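Local coordinates for hypothetical dTDP-4-dehydrorhamnose 3,5-epimerase (Sulfolobus tokodaii, PDB 2B9U), which probably catalyses the epimerisation at C3' and C5' of dTDP-4-dehydro-6-deoxy-glucose that yields dTDP-4-dehydro-beta-L-rhamnose, a step in dTDP-L-rhamnose biosynthesis, at residues 63-69 with 135-141; 72-76 with 102-107. One frame throughout, in Å; residues are numbered along the deposited sequence.

Contact 1: 63-69 with 135-141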
loop_
_atom_site.group_PDB
_atom_site.type_symbol
_atom_site.label_atom_id
_atom_site.label_comp_id
_atom_site.label_asym_id
_atom_site.label_seq_id
_atom_site.Cartn_x
_atom_site.Cartn_y
_atom_site.Cartn_z
ATOM N N GLN A 63 5.071 14.871 -12.459
ATOM C CA GLN A 63 4.026 15.357 -13.346
ATOM C C GLN A 63 3.911 16.870 -13.199
ATOM O O GLN A 63 3.878 17.388 -12.087
ATOM C CB GLN A 63 2.692 14.655 -13.070
ATOM C CG GLN A 63 2.415 13.488 -14.029
ATOM C CD GLN A 63 1.222 12.613 -13.661
ATOM O OE1 GLN A 63 1.181 11.439 -14.045
ATOM N NE2 GLN A 63 0.255 13.164 -12.918
ATOM N N ARG A 64 3.881 17.578 -14.324
ATOM C CA ARG A 64 3.800 19.036 -14.291
ATOM C C ARG A 64 2.394 19.524 -13.945
ATOM O O ARG A 64 1.416 18.796 -14.113
ATOM C CB ARG A 64 4.310 19.663 -15.608
ATOM C CG ARG A 64 3.722 19.050 -16.862
ATOM C CD ARG A 64 4.034 19.839 -18.129
ATOM N NE ARG A 64 3.282 19.335 -19.279
ATOM C CZ ARG A 64 1.997 19.599 -19.534
ATOM N NH1 ARG A 64 1.279 20.379 -18.726
ATOM N NH2 ARG A 64 1.423 19.080 -20.617
ATOM N N THR A 65 2.322 20.752 -13.440
ATOM C CA THR A 65 1.065 21.459 -13.184
ATOM C C THR A 65 0.197 21.462 -14.470
ATOM O O THR A 65 0.728 21.655 -15.561
ATOM C CB THR A 65 1.403 22.873 -12.635
ATOM O OG1 THR A 65 1.411 22.825 -11.196
ATOM C CG2 THR A 65 0.435 23.947 -13.103
ATOM N N PRO A 66 -1.132 21.235 -14.362
ATOM C CA PRO A 66 -2.047 21.115 -13.228
ATOM C C PRO A 66 -2.306 19.668 -12.803
ATOM O O PRO A 66 -3.363 19.368 -12.241
ATOM C CB PRO A 66 -3.343 21.693 -13.804
ATOM C CG PRO A 66 -3.335 21.234 -15.228
ATOM C CD PRO A 66 -1.863 21.085 -15.637
ATOM N N LYS A 67 -1.352 18.790 -13.094
ATOM C CA LYS A 67 -1.451 17.373 -12.759
ATOM C C LYS A 67 -0.259 16.937 -11.903
ATOM O O LYS A 67 0.213 15.803 -12.000
ATOM C CB LYS A 67 -1.547 16.532 -14.038
ATOM C CG LYS A 67 -2.847 16.723 -14.814
ATOM C CD LYS A 67 -4.003 16.001 -14.161
ATOM C CE LYS A 67 -5.322 16.331 -14.863
ATOM N NZ LYS A 67 -6.459 15.495 -14.320
ATOM N N GLU A 68 0.209 17.854 -11.067
ATOM C CA GLU A 68 1.290 17.600 -10.129
ATOM C C GLU A 68 0.889 16.581 -9.054
ATOM O O GLU A 68 -0.281 16.441 -8.711
ATOM C CB GLU A 68 1.772 18.920 -9.503
ATOM C CG GLU A 68 0.826 19.574 -8.471
ATOM C CD GLU A 68 -0.462 20.155 -9.063
ATOM O OE1 GLU A 68 -0.555 20.347 -10.297
ATOM O OE2 GLU A 68 -1.392 20.418 -8.270
ATOM N N GLN A 69 1.879 15.868 -8.532
ATOM C CA GLN A 69 1.630 14.793 -7.591
ATOM C C GLN A 69 2.542 14.907 -6.379
ATOM O O GLN A 69 3.714 15.250 -6.505
ATOM C CB GLN A 69 1.851 13.432 -8.272
ATOM C CG GLN A 69 0.848 13.068 -9.353
ATOM C CD GLN A 69 1.199 11.781 -10.099
ATOM O OE1 GLN A 69 0.318 10.959 -10.385
ATOM N NE2 GLN A 69 2.473 11.602 -10.426
ATOM N N ASN A 135 -3.059 14.239 -7.857
ATOM C CA ASN A 135 -3.532 13.911 -9.196
ATOM C C ASN A 135 -3.093 12.545 -9.649
ATOM O O ASN A 135 -1.983 12.114 -9.348
ATOM C CB ASN A 135 -3.031 14.939 -10.201
ATOM C CG ASN A 135 -3.749 16.250 -10.070
ATOM O OD1 ASN A 135 -4.970 16.321 -10.250
ATOM N ND2 ASN A 135 -3.012 17.288 -9.713
ATOM N N GLU A 136 -3.963 11.874 -10.394
ATOM C CA GLU A 136 -3.662 10.561 -10.924
ATOM C C GLU A 136 -2.596 10.603 -12.020
ATOM O O GLU A 136 -2.154 11.674 -12.445
ATOM C CB GLU A 136 -4.939 9.906 -11.448
ATOM C CG GLU A 136 -5.951 9.618 -10.363
ATOM C CD GLU A 136 -7.196 8.915 -10.879
ATOM O OE1 GLU A 136 -7.188 8.403 -12.034
ATOM O OE2 GLU A 136 -8.188 8.887 -10.118
ATOM N N TYR A 137 -2.167 9.411 -12.424
ATOM C CA TYR A 137 -1.424 9.169 -13.645
ATOM C C TYR A 137 -1.997 9.992 -14.787
ATOM O O TYR A 137 -3.204 9.933 -15.069
ATOM C CB TYR A 137 -1.552 7.692 -13.970
ATOM C CG TYR A 137 -0.919 7.212 -15.259
ATOM C CD1 TYR A 137 0.404 7.516 -15.580
ATOM C CD2 TYR A 137 -1.635 6.396 -16.130
ATOM C CE1 TYR A 137 0.984 7.037 -16.760
ATOM C CE2 TYR A 137 -1.062 5.908 -17.302
ATOM C CZ TYR A 137 0.241 6.229 -17.607
ATOM O OH TYR A 137 0.789 5.764 -18.773
ATOM N N SER A 138 -1.132 10.779 -15.417
ATOM C CA SER A 138 -1.516 11.616 -16.551
ATOM C C SER A 138 -0.313 11.766 -17.480
ATOM O O SER A 138 0.515 12.664 -17.288
ATOM C CB SER A 138 -2.019 12.988 -16.079
ATOM O OG SER A 138 -2.425 13.801 -17.170
ATOM N N PRO A 139 -0.201 10.864 -18.472
ATOM C CA PRO A 139 0.874 10.864 -19.476
ATOM C C PRO A 139 1.168 12.212 -20.176
ATOM O O PRO A 139 2.347 12.532 -20.374
ATOM C CB PRO A 139 0.412 9.814 -20.483
ATOM C CG PRO A 139 -0.415 8.881 -19.678
ATOM C CD PRO A 139 -1.123 9.730 -18.668
ATOM N N PRO A 140 0.125 12.993 -20.562
ATOM C CA PRO A 140 0.452 14.285 -21.184
ATOM C C PRO A 140 1.297 15.220 -20.306
ATOM O O PRO A 140 2.024 16.068 -20.842
ATOM C CB PRO A 140 -0.926 14.904 -21.453
ATOM C CG PRO A 140 -1.852 13.726 -21.563
ATOM C CD PRO A 140 -1.339 12.779 -20.519
ATOM N N HIS A 141 1.213 15.050 -18.985
ATOM C CA HIS A 141 1.889 15.921 -18.026
ATOM C C HIS A 141 3.179 15.322 -17.422
ATOM O O HIS A 141 3.853 15.967 -16.610
ATOM C CB HIS A 141 0.914 16.320 -16.917
ATOM C CG HIS A 141 -0.341 16.955 -17.423
ATOM N ND1 HIS A 141 -1.378 16.226 -17.963
ATOM C CD2 HIS A 141 -0.727 18.252 -17.471
ATOM C CE1 HIS A 141 -2.352 17.047 -18.321
ATOM N NE2 HIS A 141 -1.982 18.282 -18.031
HETATM O O HOH W 1 -4.020 19.748 -8.032
#

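Contact 2: 72-76 with 102-107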
loop_
_atom_site.group_PDB
_atom_site.type_symbol
_atom_site.label_atom_id
_atom_site.label_comp_id
_atom_site.label_asym_id
_atom_site.label_seq_id
_atom_site.Cartn_x
_atom_site.Cartn_y
_atom_site.Cartn_z
ATOM N N ILE A 72 4.172 9.370 -1.291
ATOM C CA ILE A 72 4.664 8.720 -0.085
ATOM C C ILE A 72 5.247 7.390 -0.526
ATOM O O ILE A 72 4.537 6.537 -1.068
ATOM C CB ILE A 72 3.545 8.466 0.965
ATOM C CG1 ILE A 72 2.684 9.715 1.169
ATOM C CG2 ILE A 72 4.155 7.991 2.277
ATOM C CD1 ILE A 72 1.399 9.441 1.960
ATOM N N ILE A 73 6.555 7.238 -0.317
ATOM C CA ILE A 73 7.292 6.082 -0.781
ATOM C C ILE A 73 7.545 5.140 0.393
ATOM O O ILE A 73 8.026 5.561 1.448
ATOM C CB ILE A 73 8.663 6.507 -1.404
ATOM C CG1 ILE A 73 8.470 7.597 -2.481
ATOM C CG2 ILE A 73 9.448 5.288 -1.897
ATOM C CD1 ILE A 73 7.506 7.238 -3.689
ATOM N N PHE A 74 7.248 3.862 0.181
ATOM C CA PHE A 74 7.295 2.856 1.238
ATOM C C PHE A 74 7.895 1.576 0.640
ATOM O O PHE A 74 7.605 1.220 -0.513
ATOM C CB PHE A 74 5.874 2.674 1.828
ATOM C CG PHE A 74 5.743 1.545 2.828
ATOM C CD1 PHE A 74 6.494 1.530 4.003
ATOM C CD2 PHE A 74 4.843 0.505 2.596
ATOM C CE1 PHE A 74 6.358 0.489 4.931
ATOM C CE2 PHE A 74 4.704 -0.538 3.519
ATOM C CZ PHE A 74 5.469 -0.551 4.682
ATOM N N VAL A 75 8.772 0.930 1.405
ATOM C CA VAL A 75 9.522 -0.258 0.975
ATOM C C VAL A 75 9.280 -1.462 1.897
ATOM O O VAL A 75 10.050 -1.697 2.842
ATOM C CB VAL A 75 11.052 0.047 0.847
ATOM C CG1 VAL A 75 11.809 -1.158 0.259
ATOM C CG2 VAL A 75 11.265 1.307 -0.020
ATOM N N PRO A 76 8.181 -2.202 1.660
ATOM C CA PRO A 76 7.904 -3.418 2.443
ATOM C C PRO A 76 8.878 -4.593 2.235
ATOM O O PRO A 76 8.922 -5.483 3.086
ATOM C CB PRO A 76 6.467 -3.800 2.022
ATOM C CG PRO A 76 6.280 -3.146 0.712
ATOM C CD PRO A 76 7.088 -1.899 0.714
ATOM N N LEU A 102 15.289 3.811 2.336
ATOM C CA LEU A 102 14.041 3.212 2.793
ATOM C C LEU A 102 14.179 1.732 2.547
ATOM O O LEU A 102 14.693 1.314 1.519
ATOM C CB LEU A 102 12.839 3.811 2.030
ATOM C CG LEU A 102 12.775 5.344 1.991
ATOM C CD1 LEU A 102 11.665 5.834 1.068
ATOM C CD2 LEU A 102 12.603 5.968 3.418
ATOM N N ASN A 103 13.762 0.936 3.521
ATOM C CA ASN A 103 13.991 -0.498 3.474
ATOM C C ASN A 103 12.985 -1.239 4.352
ATOM O O ASN A 103 12.221 -0.608 5.093
ATOM C CB ASN A 103 15.463 -0.850 3.821
ATOM C CG ASN A 103 15.905 -0.351 5.199
ATOM O OD1 ASN A 103 15.199 -0.500 6.186
ATOM N ND2 ASN A 103 17.109 0.214 5.263
ATOM N N GLU A 104 12.981 -2.564 4.257
ATOM C CA GLU A 104 12.078 -3.384 5.052
ATOM C C GLU A 104 12.502 -3.481 6.526
ATOM O O GLU A 104 11.704 -3.883 7.365
ATOM C CB GLU A 104 11.957 -4.783 4.448
ATOM C CG GLU A 104 13.239 -5.623 4.474
ATOM C CD GLU A 104 13.014 -6.997 3.858
ATOM O OE1 GLU A 104 13.553 -7.254 2.759
ATOM O OE2 GLU A 104 12.268 -7.814 4.458
ATOM N N GLU A 105 13.758 -3.129 6.824
ATOM C CA GLU A 105 14.285 -3.161 8.203
ATOM C C GLU A 105 13.735 -2.003 9.012
ATOM O O GLU A 105 13.359 -2.179 10.166
ATOM C CB GLU A 105 15.826 -3.106 8.225
ATOM C CG GLU A 105 16.413 -2.660 9.585
ATOM C CD GLU A 105 17.857 -2.171 9.503
ATOM O OE1 GLU A 105 18.752 -3.005 9.267
ATOM O OE2 GLU A 105 18.092 -0.955 9.678
ATOM N N ASN A 106 13.713 -0.819 8.403
ATOM C CA ASN A 106 13.211 0.381 9.071
ATOM C C ASN A 106 11.708 0.659 8.874
ATOM O O ASN A 106 11.062 1.233 9.759
ATOM C CB ASN A 106 14.091 1.634 8.813
ATOM C CG ASN A 106 14.165 2.092 7.327
ATOM O OD1 ASN A 106 13.268 1.876 6.505
ATOM N ND2 ASN A 106 15.251 2.800 7.014
ATOM N N HIS A 107 11.167 0.213 7.739
ATOM C CA HIS A 107 9.795 0.539 7.322
ATOM C C HIS A 107 9.518 2.042 7.311
ATOM O O HIS A 107 8.375 2.465 7.467
ATOM C CB HIS A 107 8.743 -0.193 8.177
ATOM C CG HIS A 107 8.733 -1.672 7.978
ATOM N ND1 HIS A 107 8.253 -2.265 6.829
ATOM C CD2 HIS A 107 9.168 -2.677 8.767
ATOM C CE1 HIS A 107 8.390 -3.575 6.922
ATOM N NE2 HIS A 107 8.948 -3.850 8.087
HETATM O O HOH W 2 10.072 1.259 4.137
#

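Contact 1: 63-69 with 135-141
With CG anti to its carbonyl carbon (chi1 -68°) and a bend at chi2, Lys-67 lays its CG over the His-141 ring, while Gln-63, extended beyond CG, carries its amide to the backbone of 136-138. Two loops of the cupin-type jelly roll meet here, one leaving strand 57-63, the other leading into strand 142-144. Gln-63 NE2 donates to Glu-136 O (2.9 Å) and to Lys-67 O (2.8 Å), both acceptors lying in the amide plane. Gln-63 OE1 accepts from Ser-138 N (2.8 Å), which sits above the carbonyl plane; three bonds thus fix the rotation of the amide. A leucine in its place would probably leave Ser-138 N, Glu-136 O and Lys-67 O without these mates and let the 135-141 loop shift. That loop carries Tyr-137, predicted to stack on the thymidine ring of the substrate, and Lys-32 of the second subunit packs against the same tyrosine. On one face of the His-141 ring Lys-67 CG makes a CH-pi contact 3.4 Å from the centroid; on the opposite face Arg-64 NH2 stands over the ring, the guanidinium tilted 48° to it, with Arg-64 NH1 coming to 3.2 Å from His-141 CD2. Ser-138 OG and His-141 ND1 share a hydrogen bond, which pins the turn of the ring, and Arg-64 N adds a backbone bond to His-141 O. At the other end Asn-135 ND2 donates to a lone pair of Glu-68 O (3.0 Å) and also to a water that gives a proton to Glu-68 OE2 at 2.7 Å.

Contact 2: 72-76 with 102-107
Val-75 and Leu-102 cross at about a right angle, Val-75 CG2 meeting Leu-102 CB at 3.6 Å, where strands 70-75 and 97-103 of the two facing sheets of the jelly roll come together at their ends. Ile-73 is turned across Leu-102 in the same way: its CG2, anti to the backbone N, touches Leu-102 CD1 at 3.7 Å. Leu-102 therefore receives Val-75 at its root and Ile-73 at one of its branch ends. Phe-74 departs from the strand on another side, and its ring runs obliquely to the His-107 side chain, CE1 coming to the edge of the imidazole, 3.8 Å from ND1. His-107 O in turn lies near the plane of the phenyl ring, at its edge. His-107 ND1 is buried here without a polar partner, Met-49 of the second subunit packs on both residues, and the ring of Phe-26 meets the imidazole. The turn after Leu-102 is shaped by an Asx motif, Asn-106 N donating to Asn-103 OD1 at 2.7 Å, while Glu-104 OE1 is bonded to Gly-78 N. Between the backbones sits one water, accepting from Val-75 N and, 3.0 Å from Asn-103 O, probably donating to it.

Going from the N terminus, the chain runs through strand 57-63 into 63-69, the first half of contact 1, and soon afterwards along strand 70-75, which holds 72-76 of contact 2. It then turns a corner, passes along strand 79-86 and returns on strand 97-103, so that 102-107 closes the shorter loop. Strands 109-112, 116-122 and 126-133 follow before 135-141 closes the longer one. Contact 2 is thus nested inside contact 1. Their centres lie about 25 Å apart, on opposite sides of the chain's centre: contact 2 joins the two sheets in the buried interior, contact 1 ties surface loops, and both touch the second subunit.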